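Local atomic coordinates of variant surface glycoprotein MITAT 1.1 (Trypanosoma brucei brucei, PDB entry 5LY9), a protein that forms the dense surface coat of the parasite, whose serial replacement by antigenically distinct variants lets the trypanosome evade the host immune response. Residues Tyr47-Tyr52 with Asp317-Glu322. Residues are numbered along the deposited sequence; the frame is centred on the assembly and turned at random.
With NAG (2-acetamido-2-deoxy-beta-D-glucopyranose), chain C; MAN (alpha-D-mannopyranose), chain B.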
loop_
_atom_site.group_PDB
_atom_site.type_symbol
_atom_site.label_atom_id
_atom_site.label_comp_id
_atom_site.label_asym_id
_atom_site.label_seq_id
_atom_site.Cartn_x
_atom_site.Cartn_y
_atom_site.Cartn_z
ATOM N N TYR A 47 -6.451 9.958 -24.951
ATOM C CA TYR A 47 -6.150 9.226 -26.181
ATOM C C TYR A 47 -7.257 9.399 -27.244
ATOM O O TYR A 47 -6.986 9.613 -28.409
ATOM C CB TYR A 47 -5.902 7.763 -25.913
ATOM C CG TYR A 47 -4.528 7.356 -25.473
ATOM C CD1 TYR A 47 -3.408 7.795 -26.138
ATOM C CD2 TYR A 47 -4.336 6.404 -24.496
ATOM C CE1 TYR A 47 -2.110 7.427 -25.743
ATOM C CE2 TYR A 47 -3.049 6.009 -24.130
ATOM C CZ TYR A 47 -1.948 6.515 -24.764
ATOM O OH TYR A 47 -0.670 6.067 -24.481
ATOM N N LYS A 48 -8.510 9.313 -26.828
ATOM C CA LYS A 48 -9.637 9.397 -27.777
ATOM C C LYS A 48 -9.633 10.722 -28.457
ATOM O O LYS A 48 -9.768 10.797 -29.670
ATOM C CB LYS A 48 -10.991 9.105 -27.118
ATOM C CG LYS A 48 -11.048 7.669 -26.651
ATOM C CD LYS A 48 -12.398 7.210 -26.192
ATOM C CE LYS A 48 -12.331 6.230 -25.057
ATOM N NZ LYS A 48 -13.653 5.612 -24.818
ATOM N N VAL A 49 -9.515 11.798 -27.680
ATOM C CA VAL A 49 -9.492 13.149 -28.314
ATOM C C VAL A 49 -8.277 13.278 -29.202
ATOM O O VAL A 49 -8.369 13.802 -30.310
ATOM C CB VAL A 49 -9.611 14.301 -27.289
ATOM C CG1 VAL A 49 -9.759 15.600 -28.019
ATOM C CG2 VAL A 49 -10.816 14.101 -26.337
ATOM N N SER A 50 -7.123 12.761 -28.762
ATOM C CA SER A 50 -5.900 12.806 -29.572
ATOM C C SER A 50 -6.037 12.080 -30.907
ATOM O O SER A 50 -5.560 12.557 -31.952
ATOM C CB SER A 50 -4.716 12.202 -28.853
ATOM O OG SER A 50 -4.431 12.839 -27.590
ATOM N N ILE A 51 -6.660 10.903 -30.880
ATOM C CA ILE A 51 -6.880 10.129 -32.058
ATOM C C ILE A 51 -7.829 10.875 -33.034
ATOM O O ILE A 51 -7.568 10.953 -34.230
ATOM C CB ILE A 51 -7.498 8.735 -31.699
ATOM C CG1 ILE A 51 -6.472 7.824 -30.989
ATOM C CG2 ILE A 51 -8.098 8.101 -32.954
ATOM C CD1 ILE A 51 -7.111 6.721 -30.131
ATOM N N TYR A 52 -8.904 11.447 -32.494
ATOM C CA TYR A 52 -9.843 12.188 -33.327
ATOM C C TYR A 52 -9.094 13.340 -34.032
ATOM O O TYR A 52 -9.275 13.604 -35.240
ATOM C CB TYR A 52 -10.929 12.788 -32.488
ATOM C CG TYR A 52 -11.975 13.475 -33.322
ATOM C CD1 TYR A 52 -11.834 14.758 -33.690
ATOM C CD2 TYR A 52 -13.165 12.791 -33.640
ATOM C CE1 TYR A 52 -12.815 15.381 -34.497
ATOM C CE2 TYR A 52 -14.169 13.410 -34.390
ATOM C CZ TYR A 52 -13.975 14.682 -34.815
ATOM O OH TYR A 52 -14.949 15.307 -35.595
ATOM N N ASP A 317 -19.065 13.800 -27.291
ATOM C CA ASP A 317 -19.941 12.892 -28.066
ATOM C C ASP A 317 -19.489 12.670 -29.497
ATOM O O ASP A 317 -19.488 11.536 -29.992
ATOM C CB ASP A 317 -21.389 13.363 -28.029
ATOM C CG ASP A 317 -22.047 13.172 -26.662
ATOM O OD1 ASP A 317 -21.562 12.424 -25.769
ATOM O OD2 ASP A 317 -23.094 13.797 -26.472
ATOM N N MET A 318 -19.052 13.744 -30.151
ATOM C CA MET A 318 -18.474 13.683 -31.476
ATOM C C MET A 318 -17.227 12.804 -31.516
ATOM O O MET A 318 -17.066 11.965 -32.377
ATOM C CB MET A 318 -18.184 15.118 -31.918
ATOM C CG MET A 318 -17.715 15.259 -33.298
ATOM S SD MET A 318 -17.750 17.046 -33.717
ATOM C CE MET A 318 -16.326 17.562 -32.831
ATOM N N VAL A 319 -16.384 12.904 -30.489
ATOM C CA VAL A 319 -15.210 12.037 -30.410
ATOM C C VAL A 319 -15.623 10.554 -30.272
ATOM O O VAL A 319 -15.104 9.682 -30.965
ATOM C CB VAL A 319 -14.336 12.516 -29.215
ATOM C CG1 VAL A 319 -13.298 11.507 -28.861
ATOM C CG2 VAL A 319 -13.661 13.812 -29.608
ATOM N N ASP A 320 -16.540 10.301 -29.359
ATOM C CA ASP A 320 -17.062 8.938 -29.101
ATOM C C ASP A 320 -17.665 8.241 -30.330
ATOM O O ASP A 320 -17.457 7.053 -30.523
ATOM C CB ASP A 320 -18.118 8.958 -28.008
ATOM C CG ASP A 320 -17.522 9.107 -26.607
ATOM O OD1 ASP A 320 -16.284 8.925 -26.423
ATOM O OD2 ASP A 320 -18.324 9.441 -25.690
ATOM N N ALA A 321 -18.313 8.997 -31.200
ATOM C CA ALA A 321 -18.970 8.437 -32.374
ATOM C C ALA A 321 -17.999 8.130 -33.506
ATOM O O ALA A 321 -18.350 7.457 -34.476
ATOM C CB ALA A 321 -19.988 9.480 -32.845
ATOM N N GLU A 322 -16.763 8.615 -33.404
ATOM C CA GLU A 322 -15.834 8.527 -34.490
ATOM C C GLU A 322 -15.440 7.053 -34.673
ATOM O O GLU A 322 -15.022 6.419 -33.736
ATOM C CB GLU A 322 -14.613 9.437 -34.277
ATOM C CG GLU A 322 -13.639 9.488 -35.444
ATOM C CD GLU A 322 -14.091 10.391 -36.611
ATOM O OE1 GLU A 322 -15.198 10.948 -36.553
ATOM O OE2 GLU A 322 -13.289 10.561 -37.567
HETATM C C1 NAG C . -15.532 8.981 -20.964
HETATM C C2 NAG C . -15.188 8.675 -22.390
HETATM C C3 NAG C . -16.271 7.864 -23.103
HETATM C C4 NAG C . -16.673 6.642 -22.272
HETATM C C5 NAG C . -17.010 7.155 -20.877
HETATM C C6 NAG C . -17.472 6.091 -19.901
HETATM C C7 NAG C . -13.844 10.035 -23.879
HETATM C C8 NAG C . -13.790 11.248 -24.741
HETATM N N2 NAG C . -14.960 9.863 -23.210
HETATM O O3 NAG C . -15.849 7.429 -24.425
HETATM O O4 NAG C . -17.697 5.806 -22.924
HETATM O O5 NAG C . -15.839 7.785 -20.294
HETATM O O6 NAG C . -16.450 5.134 -19.812
HETATM O O7 NAG C . -12.915 9.279 -23.736
HETATM C C1 MAN B . -22.435 6.430 -26.532
HETATM C C2 MAN B . -23.776 5.804 -26.860
HETATM C C3 MAN B . -23.485 4.436 -27.430
HETATM C C4 MAN B . -22.536 4.511 -28.626
HETATM C C5 MAN B . -21.284 5.383 -28.405
HETATM C C6 MAN B . -20.680 5.918 -29.710
HETATM O O2 MAN B . -24.528 6.663 -27.763
HETATM O O3 MAN B . -24.777 3.893 -27.740
HETATM O O4 MAN B . -22.088 3.200 -28.913
HETATM O O5 MAN B . -21.610 6.543 -27.678
HETATM O O6 MAN B . -21.224 7.220 -30.114
#
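In the A-type VSG N-terminal domain, the short helix 313-321 packs across the long helix 24-55, where Tyr52 and Val319 form the centre of the contact. The axes of the two segments come within 9.4 Å and cross at 76°. The two methyl groups of Val319 share the contact with Lys48, Val49 and Tyr52. Val319 CG1 lies 3.8 Å from Lys48 CB and also meets the Lys48 carbonyl oxygen. Val319 CG2 meets Val49 CG2 and lies 4.1 Å from Tyr52 CG. With CG anti to the backbone N (chi1 -176°), the Tyr52 ring runs past Val319 to Met318. Its hydroxyl end meets the Met318 chain at about a right angle, with Tyr52 OH 3.6 Å from Met318 CG. Glu322, bent at chi2 (78°), packs its CB and CG on Tyr52 CD2 and brings OE1 to 3.4 Å from Tyr52 CE2. The other carboxylate oxygen, OE2, forms a salt bridge with Lys55 and accepts a hydrogen bond from Asn56. Leu65 of helix 62-114 touches both Tyr52 and Val319.

No hydrogen bond joins the segments directly. A sugar hydroxyl links them instead: Lys48 NZ donates to O3 of a NAG at 2.9 Å, and that O3 donates to Asp320 OD1 at 2.5 Å. Lys48 NZ also bonds the carbonyl of Leu337. The opposite charges of Lys48 and Asp320 probably help fix this hydroxyl. The site thus combines apolar helix-helix packing with a glycan, probably N-linked at Asn266, held against the protein surface by a lysine and an aspartate.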